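Chemotaxis operon protein (CheX) (Borrelia burgdorferi, PDB 3HZH) probably dephosphorylates the phosphorylated chemotaxis response regulator CheY, as other CheX proteins do, and so ends the signal to the flagellar motor. Local coordinates at residues Pro19-Ala24 and Ile37-Pro42; Ser82-Glu87 and Ala102-Glu107. All coordinates share one frame; numbering follows the deposited sequence.

Contact 1 (Pro19-Ala24 and Ile37-Pro42); sequences PFLDAA and IEMGKP
With its CG anti to the carbonyl carbon (chi1 -67°), L21 leans out from the helix toward the strand that carries M39. M39, a selenomethionine, reaches back with CG anti to its backbone N (chi1 -175°). An extended second torsion brings SE up to the leucine, and the last turn (chi3 62°) swings the methyl CE off L21, which makes selenium the leading atom. L21 CD2 and M39 SE are 4.3 Å apart, a loose van der Waals approach. The same methyl, CD2, also lies 4.5 Å from the ring carbon CG of P42. M39 SE and P42 CG are themselves 4.7 Å apart, so the three groups form a nearly equilateral triangle: one leucine branch is shared by two partners, and the other, CD1, sits to one side at 4.7 Å from M39 SE. No hydrogen bond crosses between 19-24 and 37-42. The backbones remain well separated, with L21 CA 8.9 Å from M39 CA, so side chains alone bridge the gap. The contact is small, burying 99 Å² in all, and lies near the surface. Beneath it, L21 and M39 both rest on V152 of strand 149-155, and M39 also touches F154. E38 and G40 pair through their backbones with S155 and P153 of that strand, while F20 and A24 turn to V164 of strand 161-168. Helix 17-31 therefore lies over one face of the antiparallel sheet, with the short strand 38-39 beside it and the loop that follows bringing P42 up to L21. This is the helix-on-sheet layering of an alpha+beta fold, consistent with the CheC-like clan, closed at one margin by a thin apolar seam between the N-terminal helix and one of the two edge strands of the chain's sheet.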
loop_
_atom_site.group_PDB
_atom_site.type_symbol
_atom_site.label_atom_id
_atom_site.label_comp_id
_atom_site.label_asym_id
_atom_site.label_seq_id
_atom_site.Cartn_x
_atom_site.Cartn_y
_atom_site.Cartn_z
ATOM N N PRO B 19 -17.248 -5.133 7.470
ATOM C CA PRO B 19 -16.292 -4.678 6.455
ATOM C C PRO B 19 -14.863 -4.777 7.008
ATOM O O PRO B 19 -13.947 -5.225 6.318
ATOM C CB PRO B 19 -16.726 -3.235 6.215
ATOM C CG PRO B 19 -18.231 -3.339 6.389
ATOM C CD PRO B 19 -18.258 -4.090 7.709
ATOM N N PHE B 20 -14.686 -4.376 8.261
ATOM C CA PHE B 20 -13.373 -4.431 8.903
ATOM C C PHE B 20 -12.822 -5.858 9.001
ATOM O O PHE B 20 -11.682 -6.114 8.611
ATOM C CB PHE B 20 -13.433 -3.826 10.304
ATOM C CG PHE B 20 -12.128 -3.888 11.042
ATOM C CD1 PHE B 20 -11.024 -3.169 10.595
ATOM C CD2 PHE B 20 -11.992 -4.689 12.174
ATOM C CE1 PHE B 20 -9.804 -3.248 11.262
ATOM C CE2 PHE B 20 -10.776 -4.774 12.849
ATOM C CZ PHE B 20 -9.681 -4.051 12.391
ATOM N N LEU B 21 -13.622 -6.780 9.537
ATOM C CA LEU B 21 -13.193 -8.166 9.666
ATOM C C LEU B 21 -12.864 -8.750 8.294
ATOM O O LEU B 21 -11.858 -9.449 8.138
ATOM C CB LEU B 21 -14.271 -9.014 10.355
ATOM C CG LEU B 21 -14.567 -8.718 11.829
ATOM C CD1 LEU B 21 -15.715 -9.600 12.320
ATOM C CD2 LEU B 21 -13.318 -8.969 12.662
ATOM N N ASP B 22 -13.695 -8.460 7.299
ATOM C CA ASP B 22 -13.448 -8.965 5.950
ATOM C C ASP B 22 -12.151 -8.403 5.362
ATOM O O ASP B 22 -11.369 -9.127 4.739
ATOM C CB ASP B 22 -14.604 -8.611 5.002
ATOM C CG ASP B 22 -15.923 -9.260 5.403
ATOM O OD1 ASP B 22 -15.908 -10.411 5.885
ATOM O OD2 ASP B 22 -16.981 -8.627 5.207
ATOM N N ALA B 23 -11.922 -7.109 5.554
ATOM C CA ALA B 23 -10.717 -6.485 5.015
ATOM C C ALA B 23 -9.445 -7.003 5.687
ATOM O O ALA B 23 -8.476 -7.332 5.013
ATOM C CB ALA B 23 -10.803 -4.970 5.154
ATOM N N ALA B 24 -9.452 -7.083 7.010
ATOM C CA ALA B 24 -8.277 -7.549 7.737
ATOM C C ALA B 24 -7.900 -8.983 7.378
ATOM O O ALA B 24 -6.749 -9.261 7.036
ATOM C CB ALA B 24 -8.513 -7.436 9.237
ATOM N N ILE B 37 -4.107 -18.508 8.579
ATOM C CA ILE B 37 -4.060 -17.275 9.332
ATOM C C ILE B 37 -5.435 -17.481 9.944
ATOM O O ILE B 37 -6.440 -17.409 9.237
ATOM C CB ILE B 37 -4.169 -16.049 8.427
ATOM C CG1 ILE B 37 -3.142 -16.119 7.293
ATOM C CG2 ILE B 37 -3.992 -14.788 9.259
ATOM C CD1 ILE B 37 -1.765 -15.659 7.657
ATOM N N GLU B 38 -5.488 -17.761 11.235
ATOM C CA GLU B 38 -6.760 -18.013 11.888
ATOM C C GLU B 38 -7.305 -16.805 12.623
ATOM O O GLU B 38 -6.592 -16.179 13.401
ATOM C CB GLU B 38 -6.598 -19.174 12.859
ATOM C CG GLU B 38 -7.525 -20.315 12.577
ATOM C CD GLU B 38 -7.429 -20.809 11.149
ATOM O OE1 GLU B 38 -6.340 -21.253 10.734
ATOM O OE2 GLU B 38 -8.453 -20.752 10.438
HETATM N N MSE B 39 -8.574 -16.482 12.385
HETATM C CA MSE B 39 -9.182 -15.351 13.068
HETATM C C MSE B 39 -9.499 -15.772 14.495
HETATM O O MSE B 39 -10.170 -16.776 14.718
HETATM C CB MSE B 39 -10.480 -14.904 12.376
HETATM C CG MSE B 39 -11.106 -13.635 12.982
HETATM SE SE MSE B 39 -12.800 -13.226 12.353
HETATM C CE MSE B 39 -13.641 -14.538 12.825
ATOM N N GLY B 40 -9.008 -15.005 15.458
ATOM C CA GLY B 40 -9.277 -15.313 16.845
ATOM C C GLY B 40 -10.624 -14.739 17.246
ATOM O O GLY B 40 -11.429 -14.354 16.396
ATOM N N LYS B 41 -10.868 -14.673 18.545
ATOM C CA LYS B 41 -12.120 -14.150 19.068
ATOM C C LYS B 41 -12.090 -12.632 19.187
ATOM O O LYS B 41 -11.326 -12.085 19.972
ATOM C CB LYS B 41 -12.389 -14.772 20.439
ATOM C CG LYS B 41 -13.595 -14.232 21.176
ATOM C CD LYS B 41 -13.705 -14.931 22.517
ATOM C CE LYS B 41 -14.854 -14.410 23.351
ATOM N NZ LYS B 41 -14.918 -15.143 24.650
ATOM N N PRO B 42 -12.925 -11.931 18.406
ATOM C CA PRO B 42 -12.949 -10.470 18.477
ATOM C C PRO B 42 -13.356 -10.087 19.892
ATOM O O PRO B 42 -14.282 -10.674 20.449
ATOM C CB PRO B 42 -14.011 -10.104 17.442
ATOM C CG PRO B 42 -13.910 -11.260 16.445
ATOM C CD PRO B 42 -13.920 -12.399 17.427
#

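Contact 2 (Ser82-Glu87 and Ala102-Glu107); sequences SKLNFE and AATLTE
The carboxamide of N85 meets T104 within its own plane, where T104 OG1 takes a hydrogen bond from N85 ND2 at 3.0 Å. The N-H...O angle is 163°. An aromatic side chain of another protein's chain also packs on N85. The other flat group, the ring of F86, turns back on its own segment, with K83 O 3.7 Å above the ring plane, over its centre. Beside the polar bond, the T104 methyl faces L84, CG2 lying 3.7 Å from L84 CD1 and 3.8 Å from L84 CB. One threonine torsion (chi1 -57°) serves both neighbours, since it sets OG1 beside the backbone N and CG2 anti to it. Past N85 the chain turns at F86 with positive phi in a Schellman motif: E87 N bonds to S82 O, and the inner bond from F86 N to K83 O is weak. ND2 also bonds to A81 O, and N85 OD1 to a basic side chain of the other protein's chain; E107 OE2 also forms a salt bridge to a basic side chain of that chain. Bonds at both ends thus fix the rotation of the N85 amide about its CB-CG bond. In this buried junction of helices 74-85 and 97-118, the threonine hydroxyl accepts from N85 and can donate its hydrogen to the carbonyl M100 O, consistent with T104 steadying the asparagine that bonds to the partner protein, while itself packing on an aromatic side chain of that chain.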
loop_
_atom_site.group_PDB
_atom_site.type_symbol
_atom_site.label_atom_id
_atom_site.label_comp_id
_atom_site.label_asym_id
_atom_site.label_seq_id
_atom_site.Cartn_x
_atom_site.Cartn_y
_atom_site.Cartn_z
ATOM N N SER B 82 9.794 -11.134 6.579
ATOM C CA SER B 82 10.540 -12.176 5.876
ATOM C C SER B 82 9.691 -12.871 4.818
ATOM O O SER B 82 10.124 -13.061 3.686
ATOM C CB SER B 82 11.076 -13.221 6.863
ATOM O OG SER B 82 12.095 -12.679 7.689
ATOM N N LYS B 83 8.479 -13.253 5.190
ATOM C CA LYS B 83 7.582 -13.919 4.259
ATOM C C LYS B 83 7.187 -13.022 3.083
ATOM O O LYS B 83 7.140 -13.485 1.945
ATOM C CB LYS B 83 6.315 -14.386 4.993
ATOM C CG LYS B 83 6.554 -15.450 6.051
ATOM C CD LYS B 83 7.010 -16.755 5.417
ATOM C CE LYS B 83 7.189 -17.850 6.458
ATOM N NZ LYS B 83 7.475 -19.174 5.824
ATOM N N LEU B 84 6.915 -11.746 3.359
ATOM C CA LEU B 84 6.495 -10.812 2.319
ATOM C C LEU B 84 7.582 -10.362 1.335
ATOM O O LEU B 84 7.295 -9.987 0.192
ATOM C CB LEU B 84 5.804 -9.590 2.918
ATOM C CG LEU B 84 4.571 -9.920 3.764
ATOM C CD1 LEU B 84 3.794 -8.647 4.059
ATOM C CD2 LEU B 84 3.685 -10.899 3.024
ATOM N N ASN B 85 8.826 -10.410 1.771
ATOM C CA ASN B 85 9.937 -10.017 0.927
ATOM C C ASN B 85 10.656 -11.246 0.375
ATOM O O ASN B 85 11.640 -11.125 -0.370
ATOM C CB ASN B 85 10.896 -9.162 1.750
ATOM C CG ASN B 85 10.399 -7.760 1.941
ATOM O OD1 ASN B 85 10.564 -6.911 1.059
ATOM N ND2 ASN B 85 9.765 -7.505 3.082
ATOM N N PHE B 86 10.178 -12.423 0.767
ATOM C CA PHE B 86 10.779 -13.685 0.350
ATOM C C PHE B 86 12.291 -13.720 0.579
ATOM O O PHE B 86 13.068 -14.050 -0.315
ATOM C CB PHE B 86 10.460 -13.979 -1.117
ATOM C CG PHE B 86 8.992 -14.046 -1.406
ATOM C CD1 PHE B 86 8.266 -12.894 -1.677
ATOM C CD2 PHE B 86 8.321 -15.262 -1.361
ATOM C CE1 PHE B 86 6.894 -12.955 -1.899
ATOM C CE2 PHE B 86 6.944 -15.329 -1.574
ATOM C CZ PHE B 86 6.229 -14.175 -1.843
ATOM N N GLU B 87 12.701 -13.360 1.787
ATOM C CA GLU B 87 14.106 -13.390 2.176
ATOM C C GLU B 87 14.131 -13.241 3.685
ATOM O O GLU B 87 13.311 -12.537 4.275
ATOM C CB GLU B 87 14.950 -12.286 1.501
ATOM C CG GLU B 87 14.907 -10.885 2.103
ATOM C CD GLU B 87 15.943 -9.963 1.497
ATOM O OE1 GLU B 87 15.921 -9.753 0.264
ATOM O OE2 GLU B 87 16.795 -9.454 2.255
ATOM N N ALA B 102 9.824 -2.013 8.810
ATOM C CA ALA B 102 8.887 -0.915 9.014
ATOM C C ALA B 102 8.067 -0.642 7.758
ATOM O O ALA B 102 6.838 -0.595 7.807
ATOM C CB ALA B 102 9.640 0.353 9.418
ATOM N N ALA B 103 8.753 -0.472 6.634
ATOM C CA ALA B 103 8.094 -0.182 5.358
ATOM C C ALA B 103 7.124 -1.265 4.907
ATOM O O ALA B 103 6.109 -0.972 4.267
ATOM C CB ALA B 103 9.138 0.052 4.278
ATOM N N THR B 104 7.448 -2.517 5.224
ATOM C CA THR B 104 6.597 -3.631 4.846
ATOM C C THR B 104 5.347 -3.698 5.716
ATOM O O THR B 104 4.235 -3.811 5.206
ATOM C CB THR B 104 7.345 -4.987 4.952
ATOM O OG1 THR B 104 8.528 -4.960 4.137
ATOM C CG2 THR B 104 6.443 -6.125 4.467
ATOM N N LEU B 105 5.517 -3.637 7.031
ATOM C CA LEU B 105 4.360 -3.701 7.924
ATOM C C LEU B 105 3.422 -2.501 7.777
ATOM O O LEU B 105 2.194 -2.661 7.836
ATOM C CB LEU B 105 4.817 -3.838 9.380
ATOM C CG LEU B 105 5.697 -5.054 9.677
ATOM C CD1 LEU B 105 5.954 -5.141 11.177
ATOM C CD2 LEU B 105 5.016 -6.317 9.175
ATOM N N THR B 106 3.976 -1.303 7.585
ATOM C CA THR B 106 3.118 -0.131 7.411
ATOM C C THR B 106 2.328 -0.268 6.113
ATOM O O THR B 106 1.187 0.178 6.034
ATOM C CB THR B 106 3.915 1.211 7.382
ATOM O OG1 THR B 106 4.910 1.174 6.346
ATOM C CG2 THR B 106 4.574 1.474 8.732
ATOM N N GLU B 107 2.919 -0.894 5.097
ATOM C CA GLU B 107 2.215 -1.072 3.827
ATOM C C GLU B 107 1.085 -2.081 4.014
ATOM O O GLU B 107 0.038 -1.976 3.368
ATOM C CB GLU B 107 3.165 -1.551 2.713
ATOM C CG GLU B 107 2.458 -1.852 1.399
ATOM C CD GLU B 107 2.030 -0.614 0.628
ATOM O OE1 GLU B 107 1.690 0.404 1.265
ATOM O OE2 GLU B 107 2.004 -0.666 -0.623
#

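Contact 1 and contact 2 lie in series along the chain, their centres 20 Å apart and their nearest atoms about 8 Å apart, without touching. L32, just past helix 17-31, touches I37 of 37-42 as well as K83 and L84 of 82-87. Helix 97-118 is a second connection: it supplies T104, while F116 farther along it packs on P19 and A23. The two differ in setting. Contact 1 is an apolar surface seam that no other chain of the assembly touches, whereas contact 2 is buried, borders the bound partner protein, and has the T104 side chain about 13 Å from a magnesium ion.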